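Local coordinates for protein chitin deacetylase (PDB 5ZNT) that removes acetyl groups from the N-acetylglucosamine residues of chitin, using a zinc ion, to give chitosan and acetate, at residues S79-N84 and Y367-D372. Numbering follows the deposited sequence.
With NAG (2-acetamido-2-deoxy-beta-D-glucopyranose), chain B.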
# COMPACT_ATOMS: atom_id res chain seq x y z
N SER A 79 4.44 10.14 -0.82
CA SER A 79 4.45 11.40 -0.08
C SER A 79 4.95 12.51 -1.00
O SER A 79 5.68 12.25 -1.96
CB SER A 79 5.35 11.29 1.17
OG SER A 79 6.68 10.92 0.81
N HIS A 80 4.59 13.76 -0.68
CA HIS A 80 4.74 14.87 -1.64
C HIS A 80 6.19 15.32 -1.78
O HIS A 80 6.68 15.49 -2.90
CB HIS A 80 3.85 16.04 -1.21
CG HIS A 80 4.02 17.29 -2.03
ND1 HIS A 80 4.04 17.29 -3.42
CD2 HIS A 80 4.16 18.58 -1.65
CE1 HIS A 80 4.18 18.53 -3.85
NE2 HIS A 80 4.25 19.34 -2.80
N LYS A 81 6.89 15.59 -0.66
CA LYS A 81 8.11 16.38 -0.78
C LYS A 81 9.16 15.61 -1.58
O LYS A 81 9.44 14.44 -1.30
CB LYS A 81 8.66 16.77 0.60
CG LYS A 81 9.53 18.03 0.58
CD LYS A 81 10.09 18.33 2.02
CE LYS A 81 10.77 19.68 2.08
NZ LYS A 81 11.19 20.04 3.49
N TYR A 82 9.73 16.29 -2.58
CA TYR A 82 10.75 15.78 -3.49
C TYR A 82 10.23 14.77 -4.50
O TYR A 82 11.02 14.15 -5.20
CB TYR A 82 11.93 15.15 -2.74
CG TYR A 82 12.47 16.02 -1.62
CD1 TYR A 82 12.97 17.30 -1.87
CD2 TYR A 82 12.49 15.55 -0.30
CE1 TYR A 82 13.48 18.10 -0.82
CE2 TYR A 82 12.99 16.33 0.74
CZ TYR A 82 13.49 17.60 0.48
OH TYR A 82 13.97 18.36 1.53
N THR A 83 8.92 14.59 -4.62
CA THR A 83 8.41 13.61 -5.55
C THR A 83 8.45 14.16 -6.97
O THR A 83 8.26 15.36 -7.20
CB THR A 83 7.01 13.18 -5.15
OG1 THR A 83 7.15 12.23 -4.11
CG2 THR A 83 6.20 12.56 -6.32
N ASN A 84 8.76 13.28 -7.92
CA ASN A 84 8.78 13.58 -9.34
C ASN A 84 7.44 13.11 -9.91
O ASN A 84 7.20 11.90 -10.02
CB ASN A 84 9.98 12.88 -9.95
CG ASN A 84 10.05 12.96 -11.46
OD1 ASN A 84 9.06 13.18 -12.17
ND2 ASN A 84 11.25 12.75 -11.96
N TYR A 367 4.78 26.51 -4.79
CA TYR A 367 5.02 25.10 -4.44
C TYR A 367 3.81 24.51 -3.70
O TYR A 367 3.43 25.02 -2.64
CB TYR A 367 6.26 24.99 -3.56
CG TYR A 367 6.57 23.57 -3.18
CD1 TYR A 367 6.84 22.62 -4.16
CD2 TYR A 367 6.59 23.19 -1.85
CE1 TYR A 367 7.13 21.31 -3.82
CE2 TYR A 367 6.90 21.89 -1.50
CZ TYR A 367 7.15 20.97 -2.48
OH TYR A 367 7.42 19.67 -2.11
N PRO A 368 3.17 23.46 -4.22
CA PRO A 368 1.99 22.89 -3.53
C PRO A 368 2.32 22.47 -2.11
O PRO A 368 3.40 21.93 -1.85
CB PRO A 368 1.62 21.67 -4.39
CG PRO A 368 2.19 22.03 -5.78
CD PRO A 368 3.47 22.78 -5.50
N TRP A 369 1.39 22.74 -1.19
CA TRP A 369 1.51 22.29 0.19
C TRP A 369 0.12 22.24 0.80
O TRP A 369 -0.90 22.34 0.10
CB TRP A 369 2.48 23.19 0.98
CG TRP A 369 3.15 22.51 2.21
CD1 TRP A 369 2.89 22.75 3.55
CD2 TRP A 369 4.18 21.50 2.19
NE1 TRP A 369 3.69 21.95 4.35
CE2 TRP A 369 4.51 21.20 3.54
CE3 TRP A 369 4.86 20.84 1.16
CZ2 TRP A 369 5.46 20.23 3.88
CZ3 TRP A 369 5.83 19.89 1.49
CH2 TRP A 369 6.12 19.60 2.86
N LEU A 370 0.07 22.07 2.13
CA LEU A 370 -1.20 21.83 2.84
C LEU A 370 -2.28 22.84 2.49
O LEU A 370 -3.43 22.47 2.25
CB LEU A 370 -0.96 21.89 4.36
CG LEU A 370 -0.35 20.69 5.07
CD1 LEU A 370 -0.08 21.09 6.53
CD2 LEU A 370 -1.31 19.51 4.99
N ASN A 371 -1.96 24.13 2.54
CA ASN A 371 -2.99 25.14 2.32
C ASN A 371 -3.18 25.50 0.85
O ASN A 371 -4.07 26.28 0.53
CB ASN A 371 -2.67 26.41 3.10
CG ASN A 371 -2.78 26.21 4.61
OD1 ASN A 371 -3.48 25.31 5.07
ND2 ASN A 371 -2.08 27.04 5.37
N ASP A 372 -2.37 24.95 -0.05
CA ASP A 372 -2.48 25.24 -1.48
C ASP A 372 -2.00 24.02 -2.27
O ASP A 372 -0.93 24.02 -2.88
CB ASP A 372 -1.68 26.49 -1.84
CG ASP A 372 -1.89 26.93 -3.27
OD1 ASP A 372 -2.80 26.39 -3.95
OD2 ASP A 372 -1.12 27.78 -3.73
C1 NAG B . 11.49 12.73 -13.37
C2 NAG B . 12.94 12.71 -13.79
C3 NAG B . 13.02 12.63 -15.32
C4 NAG B . 12.18 11.47 -15.84
C5 NAG B . 10.79 11.48 -15.22
C6 NAG B . 9.98 10.24 -15.54
C7 NAG B . 14.14 13.99 -12.05
C8 NAG B . 14.95 15.22 -11.77
N2 NAG B . 13.69 13.86 -13.30
O3 NAG B . 14.39 12.49 -15.67
O4 NAG B . 11.87 11.64 -17.22
O5 NAG B . 10.87 11.56 -13.79
O6 NAG B . 10.69 9.06 -15.20
O7 NAG B . 13.88 13.15 -11.17
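His80, Tyr367 and Trp369 form an aromatic cluster that joins two loops. One is the β-α loop of the deacetylase domain between strand 75-78 and helix 85-93. The other is the C-terminal loop after strand 355-359. One hydrogen bond ties the two segments, from His80 NE2 to Pro368 O at 2.9 Å. It is bent, with an N-H...O angle of 133°, and the donor sits above the carbonyl plane. His80 CG lies anti to the backbone N (chi1 174°), which carries the imidazole across to residues 367-372. Tyr367 places its hydroxyl over one face of that imidazole, with OH 3.3 Å from His80 NE2. The two rings are nearly parallel, with planes at 19°, but slid apart, so overlap is slight. Trp369 meets the imidazole rim to rim, CE3 lying 3.7 Å from His80 CD2. Lys81 crosses Tyr367 at about a right angle, its CG 3.8 Å from the OH, and also lies at the edge of the indole. Its NZ forms a salt bridge with Glu353. His80 ND1 is hydrogen-bonded to Tyr85 OH. With both ring nitrogens engaged, the imidazole is probably held in its rotation. An alanine in place of His80 would probably open a gap between Tyr367 and Trp369 and leave Pro368 O and Tyr85 OH without their partner. The type II turn from His80 to Thr83 is closed by Thr83 N to His80 O, at 3.0 Å. Asn84 follows as the N-cap of helix 85-93 and carries the N-linked glycan, its ND2 bonded to NAG C1. Around the cluster, His80 packs on Met127 and Ile130 of helix 117-134 and Leu357 of strand 355-359, while Tyr367 and Pro368 rest on Leu345 of strand 341-345.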